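Local structure of ribosome-inactivating protein (Lychnis chalcedonica, 2G5X) at residues Ile196-Leu199 with Glu200-Trp203; Asn202-Lys205 with Ile206-Tyr210; Gly219-Thr222 with Glu223-Lys227. The protein belongs to the ribosome-inactivating proteins of plants and folds as a single chain with a mixed beta sheet mainly in its first half and a largely helical second half. One frame throughout, in Å; residues are numbered along the deposited sequence.

The three contacts follow one another along the chain towards its C-terminal end and lie on one side of its centre. Contact 1 closes helix 193-201, and contact 2 spans helix 203-210 from its N-cap residue, Asn-202, to its end; they share Asn-202 and Trp-203, and their centres are about 10 Å apart. Contact 3 sits in the loop after helix 203-210, beyond Cys-214, which is tied by a disulfide to Cys-32. Its centre is about 11 Å from those of both other contacts, because the loop folds back: Phe-221 packs on Leu-198 and Leu-199, and Met-226 on Ile-206. Two successive helices and the loop behind them thus form one compact corner of the protein.

Contact 1: Ile196-Leu199 with Glu200-Trp203; sequences ITLL and ENNW
The side chain of Glu-200 runs back over the preceding turn and slants across Ile-196, its OE1 lying 3.7 Å from Ile-196 CG2. CG of Glu-200 is anti to the carbonyl carbon (chi1 -72°), which sets it 3.2 Å from Ile-196 O, and the extended chain beyond carries the carboxylate past the methyl. The same carbonyl is already gripped by the Glu-200 amide, N to O 2.9 Å in a nearly straight bond (164°). On the other flank a water donates to both Thr-197 OG1 and Glu-200 OE2 and, with the salt bridge from OE2 to Arg-130, probably helps to hold the carboxylate. Thr-197 OG1 is also bonded to Gly-193 O, one turn earlier. All this belongs to the last turn of helix 193-201 in the ribosome-inactivating fold, where the bonding pattern changes. The Asn-201 amide still reaches four residues back, its N 3.1 Å from Thr-197 O, while the side-chain CG of Asn-201 lies 3.2 Å from that oxygen and its OD1 turns to Arg-130. Asn-202 N is shared: it lies 3.0 Å from Leu-199 O, three residues back, coming in from above the carbonyl plane, and makes a weak bond to Leu-198 O, four back. Asn-202 leaves helical geometry there, with its side chain beside that of Leu-198 and pointing the same way. On the buried side, Leu-199 turns away from this turn and packs against Phe-174 and Phe-221.

Contact 2: Asn202-Lys205 with Ile206-Tyr210; sequences NWSK and ISEQY
Ile-206 presses on the carbonyl of Asn-202 more closely than on any side chain: its CG1 lies 3.3 Å from Asn-202 O, and CD1 runs on past the same oxygen towards Asn-202 CB. The first torsion (chi1 -66°) places CG1 anti to the carbonyl carbon and beside the backbone N, on the side of the amide that donates to this oxygen, Ile-206 N to Asn-202 O 3.1 Å. One oxygen is therefore held by an amide and covered by the branch of the same residue. Next to it, Ser-207 CB abuts Trp-203 O at 3.3 Å while Ser-207 N bonds to it; this flank is closed by Leu-228 against Ile-206 and by Leu-231 against Ser-207.

The outer flank is looser and linked through water. Ser-204 OG and Glu-208 OE1 stand 4.0 Å apart and are bridged by one water. A second water donates to Lys-205 O and Glu-208 OE2 and accepts from Gln-209 NE2, so that both carboxylate oxygens are engaged. Lys-205 NZ stays 5.7 Å from Glu-208 OE2, too far for a salt bridge. With Trp-203, Ile-206 and Ser-207 buried, Lys-205 and Glu-208 exposed, and the backbone oxygen of the N-cap residue Asn-202 taking the Ile-206 amide, this is a short amphipathic alpha helix, 203-210.

Contact 3: Gly219-Thr222 with Glu223-Lys227; sequences GQFT and EEEMK
Thr-222 and Glu-225 cross obliquely and clasp each other's backbone in a capping box. Thr-222 OG1 accepts from Glu-225 N at 3.0 Å, and Glu-225 OE2 accepts from Thr-222 N at 3.0 Å. The box opens a short turn: residues 223-225 have helical backbone angles, and a type I beta turn, Glu-224 to Lys-227, overlaps them. OG1 can meet the amide because it stands between the backbone N and the carbonyl carbon of Thr-222 (chi1 69°). The Glu-225 chain is extended and passes OG1 with its CG, so that the Thr-222 amide meets OE2 on the anti side of the carboxylate, while OE1 forms a salt bridge with Arg-195.

Phe-221 stands at about a right angle to Glu-225. Its ring edge faces the carboxylate, with OE2 in the ring plane 3.5 Å from CD2 and the two planes 65° apart; the ring packs onto helix 193-201. Met-226 lies on another side of the Phe-221 CB, its CG 3.8 Å away. Bent at its last torsion (chi3 -78°), Met-226 curls back until its CE methyl is 3.3 Å from Phe-221 O.

Contact 1: Ile196-Leu199 with Glu200-Trp203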
ATOM      1  N   ILE A 196       9.792  -8.160 -11.509  1.00  9.04           N
ATOM      2  CA  ILE A 196       9.477  -7.287 -10.382  1.00  9.67           C
ATOM      3  C   ILE A 196       8.567  -8.012  -9.396  1.00  9.54           C
ATOM      4  O   ILE A 196       8.668  -7.811  -8.188  1.00  9.85           O
ATOM      5  CB  ILE A 196       8.791  -5.974 -10.846  1.00  9.98           C
ATOM      6  CG1 ILE A 196       9.838  -5.039 -11.454  1.00 10.83           C
ATOM      7  CG2 ILE A 196       8.087  -5.298  -9.667  1.00 10.67           C
ATOM      8  CD1 ILE A 196       9.272  -3.756 -12.030  1.00 12.72           C
ATOM      9  N   THR A 197       7.680  -8.857  -9.912  1.00  9.39           N
ATOM     10  CA  THR A 197       6.777  -9.610  -9.052  1.00 10.35           C
ATOM     11  C   THR A 197       7.585 -10.575  -8.174  1.00 10.03           C
ATOM     12  O   THR A 197       7.295 -10.736  -6.988  1.00 10.52           O
ATOM     13  CB  THR A 197       5.733 -10.391  -9.890  1.00 11.64           C
ATOM     14  OG1 THR A 197       4.921  -9.463 -10.625  1.00 12.36           O
ATOM     15  CG2 THR A 197       4.836 -11.228  -8.988  1.00 11.98           C
ATOM     16  N   LEU A 198       8.606 -11.203  -8.752  1.00  9.66           N
ATOM     17  CA  LEU A 198       9.451 -12.133  -7.999  1.00  9.28           C
ATOM     18  C   LEU A 198      10.313 -11.360  -7.000  1.00  8.17           C
ATOM     19  O   LEU A 198      10.577 -11.831  -5.890  1.00  7.74           O
ATOM     20  CB  LEU A 198      10.344 -12.932  -8.952  1.00 12.32           C
ATOM     21  CG  LEU A 198      11.207 -14.028  -8.319  1.00 13.91           C
ATOM     22  CD1 LEU A 198      10.320 -15.038  -7.598  1.00 16.35           C
ATOM     23  CD2 LEU A 198      12.024 -14.718  -9.404  1.00 17.09           C
ATOM     24  N   LEU A 199      10.758 -10.173  -7.403  1.00  7.42           N
ATOM     25  CA  LEU A 199      11.563  -9.331  -6.526  1.00  7.44           C
ATOM     26  C   LEU A 199      10.745  -9.009  -5.275  1.00  7.08           C
ATOM     27  O   LEU A 199      11.233  -9.133  -4.148  1.00  7.37           O
ATOM     28  CB  LEU A 199      11.941  -8.032  -7.247  1.00  7.38           C
ATOM     29  CG  LEU A 199      12.613  -6.941  -6.412  1.00  7.38           C
ATOM     30  CD1 LEU A 199      13.933  -7.449  -5.824  1.00  7.38           C
ATOM     31  CD2 LEU A 199      12.856  -5.728  -7.294  1.00  8.64           C
ATOM     32  N   GLU A 200       9.500  -8.591  -5.488  1.00  7.87           N
ATOM     33  CA  GLU A 200       8.595  -8.258  -4.392  1.00  7.14           C
ATOM     34  C   GLU A 200       8.412  -9.443  -3.448  1.00  6.78           C
ATOM     35  O   GLU A 200       8.389  -9.278  -2.230  1.00  6.53           O
ATOM     36  CB  GLU A 200       7.229  -7.830  -4.942  1.00  7.78           C
ATOM     37  CG  GLU A 200       7.228  -6.460  -5.611  1.00  7.15           C
ATOM     38  CD  GLU A 200       5.915  -6.138  -6.312  1.00  7.77           C
ATOM     39  OE1 GLU A 200       5.751  -4.985  -6.762  1.00  7.87           O
ATOM     40  OE2 GLU A 200       5.052  -7.032  -6.417  1.00  8.32           O
ATOM     41  N   ASN A 201       8.277 -10.639  -4.011  1.00  6.69           N
ATOM     42  CA  ASN A 201       8.095 -11.830  -3.189  1.00  7.68           C
ATOM     43  C   ASN A 201       9.281 -12.101  -2.267  1.00  7.42           C
ATOM     44  O   ASN A 201       9.121 -12.724  -1.215  1.00  8.28           O
ATOM     45  CB  ASN A 201       7.862 -13.062  -4.068  1.00  8.60           C
ATOM     46  CG  ASN A 201       6.538 -13.013  -4.805  1.00 11.53           C
ATOM     47  OD1 ASN A 201       5.654 -12.227  -4.469  1.00 13.03           O
ATOM     48  ND2 ASN A 201       6.389 -13.872  -5.806  1.00 11.51           N
ATOM     49  N   ASN A 202      10.462 -11.624  -2.658  1.00  7.64           N
ATOM     50  CA  ASN A 202      11.682 -11.837  -1.879  1.00  8.78           C
ATOM     51  C   ASN A 202      12.039 -10.724  -0.887  1.00  7.98           C
ATOM     52  O   ASN A 202      13.196 -10.605  -0.480  1.00  6.71           O
ATOM     53  CB  ASN A 202      12.873 -12.058  -2.822  1.00  9.71           C
ATOM     54  CG  ASN A 202      12.915 -13.464  -3.399  1.00 13.72           C
ATOM     55  OD1 ASN A 202      12.289 -13.757  -4.422  1.00 13.22           O
ATOM     56  ND2 ASN A 202      13.652 -14.344  -2.734  1.00 12.96           N
ATOM     57  N   TRP A 203      11.058  -9.922  -0.485  1.00  6.21           N
ATOM     58  CA  TRP A 203      11.324  -8.836   0.457  1.00  6.70           C
ATOM     59  C   TRP A 203      11.970  -9.339   1.750  1.00  6.45           C
ATOM     60  O   TRP A 203      12.949  -8.764   2.227  1.00  7.16           O
ATOM     61  CB  TRP A 203      10.026  -8.079   0.777  1.00  6.87           C
ATOM     62  CG  TRP A 203      10.202  -6.933   1.741  1.00  7.63           C
ATOM     63  CD1 TRP A 203      11.216  -6.016   1.752  1.00  8.24           C
ATOM     64  CD2 TRP A 203       9.317  -6.563   2.806  1.00  9.46           C
ATOM     65  NE1 TRP A 203      11.017  -5.098   2.757  1.00  8.31           N
ATOM     66  CE2 TRP A 203       9.858  -5.410   3.418  1.00  8.74           C
ATOM     67  CE3 TRP A 203       8.116  -7.093   3.301  1.00 10.55           C
ATOM     68  CZ2 TRP A 203       9.240  -4.777   4.502  1.00  8.91           C
ATOM     69  CZ3 TRP A 203       7.500  -6.463   4.380  1.00  8.99           C
ATOM     70  CH2 TRP A 203       8.066  -5.316   4.966  1.00 10.37           C
TER
HETATM   71  O   HOH W   1       4.047  -7.033  -9.138  1.00 17.39           O

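Contact 2: Asn202-Lys205 with Ile206-Tyr210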
ATOM      1  N   ASN A 202      10.462 -11.624  -2.658  1.00  7.64           N
ATOM      2  CA  ASN A 202      11.682 -11.837  -1.879  1.00  8.78           C
ATOM      3  C   ASN A 202      12.039 -10.724  -0.887  1.00  7.98           C
ATOM      4  O   ASN A 202      13.196 -10.605  -0.480  1.00  6.71           O
ATOM      5  CB  ASN A 202      12.873 -12.058  -2.822  1.00  9.71           C
ATOM      6  CG  ASN A 202      12.915 -13.464  -3.399  1.00 13.72           C
ATOM      7  OD1 ASN A 202      12.289 -13.757  -4.422  1.00 13.22           O
ATOM      8  ND2 ASN A 202      13.652 -14.344  -2.734  1.00 12.96           N
ATOM      9  N   TRP A 203      11.058  -9.922  -0.485  1.00  6.21           N
ATOM     10  CA  TRP A 203      11.324  -8.836   0.457  1.00  6.70           C
ATOM     11  C   TRP A 203      11.970  -9.339   1.750  1.00  6.45           C
ATOM     12  O   TRP A 203      12.949  -8.764   2.227  1.00  7.16           O
ATOM     13  CB  TRP A 203      10.026  -8.079   0.777  1.00  6.87           C
ATOM     14  CG  TRP A 203      10.202  -6.933   1.741  1.00  7.63           C
ATOM     15  CD1 TRP A 203      11.216  -6.016   1.752  1.00  8.24           C
ATOM     16  CD2 TRP A 203       9.317  -6.563   2.806  1.00  9.46           C
ATOM     17  NE1 TRP A 203      11.017  -5.098   2.757  1.00  8.31           N
ATOM     18  CE2 TRP A 203       9.858  -5.410   3.418  1.00  8.74           C
ATOM     19  CE3 TRP A 203       8.116  -7.093   3.301  1.00 10.55           C
ATOM     20  CZ2 TRP A 203       9.240  -4.777   4.502  1.00  8.91           C
ATOM     21  CZ3 TRP A 203       7.500  -6.463   4.380  1.00  8.99           C
ATOM     22  CH2 TRP A 203       8.066  -5.316   4.966  1.00 10.37           C
ATOM     23  N   SER A 204      11.431 -10.417   2.312  1.00  7.49           N
ATOM     24  CA  SER A 204      11.965 -10.970   3.555  1.00  7.60           C
ATOM     25  C   SER A 204      13.391 -11.507   3.420  1.00  6.78           C
ATOM     26  O   SER A 204      14.243 -11.249   4.276  1.00  7.85           O
ATOM     27  CB  SER A 204      11.048 -12.084   4.073  1.00  9.27           C
ATOM     28  OG  SER A 204      11.565 -12.649   5.268  1.00 11.76           O
ATOM     29  N   LYS A 205      13.658 -12.249   2.350  1.00  8.36           N
ATOM     30  CA  LYS A 205      14.989 -12.815   2.151  1.00  9.58           C
ATOM     31  C   LYS A 205      16.067 -11.755   1.960  1.00  9.69           C
ATOM     32  O   LYS A 205      17.195 -11.918   2.426  1.00 10.98           O
ATOM     33  CB  LYS A 205      14.980 -13.792   0.973  1.00 11.50           C
ATOM     34  CG  LYS A 205      14.219 -15.079   1.279  1.00 14.53           C
ATOM     35  CD  LYS A 205      14.242 -16.048   0.115  1.00 19.49           C
ATOM     36  CE  LYS A 205      13.490 -17.327   0.461  1.00 21.63           C
ATOM     37  NZ  LYS A 205      14.103 -18.028   1.625  1.00 24.40           N
ATOM     38  N   ILE A 206      15.721 -10.668   1.280  1.00  6.72           N
ATOM     39  CA  ILE A 206      16.669  -9.584   1.056  1.00  7.87           C
ATOM     40  C   ILE A 206      16.861  -8.836   2.370  1.00  7.99           C
ATOM     41  O   ILE A 206      17.985  -8.490   2.742  1.00  8.73           O
ATOM     42  CB  ILE A 206      16.154  -8.614  -0.029  1.00  7.67           C
ATOM     43  CG1 ILE A 206      16.090  -9.343  -1.374  1.00  6.79           C
ATOM     44  CG2 ILE A 206      17.066  -7.388  -0.120  1.00  9.27           C
ATOM     45  CD1 ILE A 206      15.332  -8.588  -2.457  1.00  8.00           C
ATOM     46  N   SER A 207      15.761  -8.598   3.076  1.00  7.76           N
ATOM     47  CA  SER A 207      15.823  -7.902   4.358  1.00  7.51           C
ATOM     48  C   SER A 207      16.760  -8.630   5.317  1.00  8.66           C
ATOM     49  O   SER A 207      17.547  -8.001   6.019  1.00  7.93           O
ATOM     50  CB  SER A 207      14.433  -7.806   4.992  0.50  7.86           C
ATOM     51  OG  SER A 207      14.437  -6.960   6.129  0.50  8.89           O
ATOM     52  N   GLU A 208      16.671  -9.957   5.345  1.00 10.35           N
ATOM     53  CA  GLU A 208      17.514 -10.761   6.230  1.00 12.37           C
ATOM     54  C   GLU A 208      18.995 -10.447   6.058  1.00 11.74           C
ATOM     55  O   GLU A 208      19.731 -10.318   7.041  1.00 11.50           O
ATOM     56  CB  GLU A 208      17.294 -12.255   5.974  1.00 15.99           C
ATOM     57  CG  GLU A 208      15.938 -12.779   6.401  1.00 23.93           C
ATOM     58  CD  GLU A 208      15.788 -14.276   6.172  1.00 26.86           C
ATOM     59  OE1 GLU A 208      14.716 -14.821   6.509  1.00 29.53           O
ATOM     60  OE2 GLU A 208      16.739 -14.905   5.658  1.00 28.62           O
ATOM     61  N   GLN A 209      19.428 -10.330   4.809  1.00  9.70           N
ATOM     62  CA  GLN A 209      20.825 -10.049   4.521  1.00 11.86           C
ATOM     63  C   GLN A 209      21.253  -8.655   4.954  1.00 11.41           C
ATOM     64  O   GLN A 209      22.382  -8.467   5.409  1.00  9.47           O
ATOM     65  CB  GLN A 209      21.107 -10.255   3.031  1.00 15.17           C
ATOM     66  CG  GLN A 209      20.945 -11.700   2.595  1.00 19.77           C
ATOM     67  CD  GLN A 209      21.699 -12.656   3.498  1.00 23.11           C
ATOM     68  OE1 GLN A 209      22.914 -12.542   3.664  1.00 26.57           O
ATOM     69  NE2 GLN A 209      20.980 -13.603   4.093  1.00 25.50           N
ATOM     70  N   TYR A 210      20.358  -7.679   4.814  1.00 10.51           N
ATOM     71  CA  TYR A 210      20.676  -6.316   5.215  1.00 10.67           C
ATOM     72  C   TYR A 210      20.994  -6.230   6.704  1.00 10.13           C
ATOM     73  O   TYR A 210      21.725  -5.340   7.135  1.00 10.95           O
ATOM     74  CB  TYR A 210      19.524  -5.366   4.869  1.00 10.21           C
ATOM     75  CG  TYR A 210      19.750  -4.603   3.583  1.00 12.52           C
ATOM     76  CD1 TYR A 210      20.719  -3.602   3.507  1.00 13.84           C
ATOM     77  CD2 TYR A 210      19.018  -4.898   2.434  1.00 11.96           C
ATOM     78  CE1 TYR A 210      20.953  -2.911   2.315  1.00 15.32           C
ATOM     79  CE2 TYR A 210      19.244  -4.217   1.240  1.00 15.28           C
ATOM     80  CZ  TYR A 210      20.212  -3.226   1.188  1.00 15.44           C
ATOM     81  OH  TYR A 210      20.442  -2.556   0.010  1.00 17.59           O
TER
HETATM   82  O   HOH W   2      12.885 -14.930   4.710  1.00 25.97           O
HETATM   83  O   HOH W   3      18.258 -14.286   3.372  1.00 27.85           O

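Contact 3: Gly219-Thr222 with Glu223-Lys227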
ATOM      1  N   GLY A 219      23.326 -11.170  -6.632  1.00 17.81           N
ATOM      2  CA  GLY A 219      22.981 -12.569  -6.458  1.00 17.34           C
ATOM      3  C   GLY A 219      21.847 -12.876  -7.415  1.00 17.47           C
ATOM      4  O   GLY A 219      21.960 -12.628  -8.616  1.00 16.38           O
ATOM      5  N   GLN A 220      20.751 -13.414  -6.891  1.00 16.94           N
ATOM      6  CA  GLN A 220      19.594 -13.712  -7.721  1.00 16.08           C
ATOM      7  C   GLN A 220      19.118 -12.388  -8.320  1.00 14.06           C
ATOM      8  O   GLN A 220      18.627 -12.338  -9.446  1.00 13.43           O
ATOM      9  CB  GLN A 220      18.492 -14.349  -6.871  1.00 18.19           C
ATOM     10  CG  GLN A 220      17.140 -14.441  -7.553  1.00 21.16           C
ATOM     11  CD  GLN A 220      16.131 -15.218  -6.725  1.00 22.48           C
ATOM     12  OE1 GLN A 220      15.187 -15.802  -7.262  1.00 24.91           O
ATOM     13  NE2 GLN A 220      16.333 -15.240  -5.413  1.00 24.51           N
ATOM     14  N   PHE A 221      19.275 -11.316  -7.550  1.00 12.77           N
ATOM     15  CA  PHE A 221      18.896  -9.986  -8.003  1.00 11.86           C
ATOM     16  C   PHE A 221      20.121  -9.081  -7.942  1.00 11.68           C
ATOM     17  O   PHE A 221      21.096  -9.389  -7.255  1.00 10.60           O
ATOM     18  CB  PHE A 221      17.773  -9.414  -7.130  1.00 12.04           C
ATOM     19  CG  PHE A 221      16.513 -10.235  -7.156  1.00 12.57           C
ATOM     20  CD1 PHE A 221      16.292 -11.229  -6.207  1.00 16.95           C
ATOM     21  CD2 PHE A 221      15.562 -10.040  -8.151  1.00 14.99           C
ATOM     22  CE1 PHE A 221      15.142 -12.017  -6.251  1.00 16.08           C
ATOM     23  CE2 PHE A 221      14.409 -10.824  -8.204  1.00 16.19           C
ATOM     24  CZ  PHE A 221      14.201 -11.814  -7.252  1.00 16.05           C
ATOM     25  N   THR A 222      20.073  -7.972  -8.667  1.00  9.97           N
ATOM     26  CA  THR A 222      21.191  -7.036  -8.689  1.00  9.58           C
ATOM     27  C   THR A 222      21.225  -6.215  -7.409  1.00 10.42           C
ATOM     28  O   THR A 222      20.259  -6.192  -6.645  1.00  9.03           O
ATOM     29  CB  THR A 222      21.083  -6.059  -9.875  1.00  8.86           C
ATOM     30  OG1 THR A 222      19.977  -5.174  -9.664  1.00  8.81           O
ATOM     31  CG2 THR A 222      20.878  -6.814 -11.174  1.00 10.12           C
ATOM     32  N   GLU A 223      22.342  -5.534  -7.178  1.00 11.14           N
ATOM     33  CA  GLU A 223      22.477  -4.707  -5.989  1.00 13.16           C
ATOM     34  C   GLU A 223      21.426  -3.592  -5.992  1.00 12.46           C
ATOM     35  O   GLU A 223      20.897  -3.225  -4.943  1.00 11.76           O
ATOM     36  CB  GLU A 223      23.885  -4.116  -5.918  1.00 16.04           C
ATOM     37  CG  GLU A 223      24.145  -3.285  -4.677  1.00 21.95           C
ATOM     38  CD  GLU A 223      25.611  -2.945  -4.500  1.00 25.54           C
ATOM     39  OE1 GLU A 223      25.929  -2.154  -3.585  1.00 29.63           O
ATOM     40  OE2 GLU A 223      26.445  -3.471  -5.269  1.00 28.63           O
ATOM     41  N   GLU A 224      21.115  -3.068  -7.175  1.00 11.10           N
ATOM     42  CA  GLU A 224      20.122  -2.002  -7.293  1.00 11.69           C
ATOM     43  C   GLU A 224      18.704  -2.510  -7.032  1.00  9.86           C
ATOM     44  O   GLU A 224      17.902  -1.835  -6.387  1.00  9.85           O
ATOM     45  CB  GLU A 224      20.194  -1.355  -8.681  1.00 12.46           C
ATOM     46  CG  GLU A 224      21.497  -0.612  -8.945  1.00 16.92           C
ATOM     47  CD  GLU A 224      22.652  -1.540  -9.272  1.00 18.57           C
ATOM     48  OE1 GLU A 224      23.813  -1.151  -9.031  1.00 22.16           O
ATOM     49  OE2 GLU A 224      22.402  -2.652  -9.784  1.00 20.25           O
ATOM     50  N   GLU A 225      18.395  -3.699  -7.536  1.00 10.53           N
ATOM     51  CA  GLU A 225      17.075  -4.279  -7.319  1.00  8.97           C
ATOM     52  C   GLU A 225      16.855  -4.546  -5.833  1.00  9.00           C
ATOM     53  O   GLU A 225      15.734  -4.434  -5.330  1.00  8.76           O
ATOM     54  CB  GLU A 225      16.932  -5.588  -8.101  1.00 11.08           C
ATOM     55  CG  GLU A 225      16.546  -5.399  -9.554  1.00 10.71           C
ATOM     56  CD  GLU A 225      16.643  -6.682 -10.359  1.00 11.81           C
ATOM     57  OE1 GLU A 225      16.023  -6.745 -11.441  1.00 11.83           O
ATOM     58  OE2 GLU A 225      17.347  -7.620  -9.920  1.00  9.64           O
ATOM     59  N   MET A 226      17.938  -4.875  -5.131  1.00  8.90           N
ATOM     60  CA  MET A 226      17.869  -5.183  -3.706  1.00 10.23           C
ATOM     61  C   MET A 226      17.931  -3.980  -2.767  1.00 10.09           C
ATOM     62  O   MET A 226      17.833  -4.143  -1.551  1.00 11.04           O
ATOM     63  CB  MET A 226      18.979  -6.172  -3.327  1.00 10.79           C
ATOM     64  CG  MET A 226      18.847  -7.536  -3.990  1.00 11.21           C
ATOM     65  SD  MET A 226      19.993  -8.757  -3.305  1.00 17.43           S
ATOM     66  CE  MET A 226      21.511  -8.282  -4.124  1.00 16.39           C
ATOM     67  N   LYS A 227      18.087  -2.779  -3.317  1.00  9.46           N
ATOM     68  CA  LYS A 227      18.158  -1.572  -2.495  1.00  9.25           C
ATOM     69  C   LYS A 227      16.805  -1.325  -1.822  1.00  9.59           C
ATOM     70  O   LYS A 227      15.884  -0.773  -2.430  1.00  8.50           O
ATOM     71  CB  LYS A 227      18.533  -0.366  -3.363  1.00 13.04           C
ATOM     72  CG  LYS A 227      19.353   0.699  -2.650  1.00 18.44           C
ATOM     73  CD  LYS A 227      20.846   0.417  -2.777  1.00 24.25           C
ATOM     74  CE  LYS A 227      21.664   1.308  -1.854  1.00 26.36           C
ATOM     75  NZ  LYS A 227      23.126   1.050  -1.979  1.00 29.88           N
TER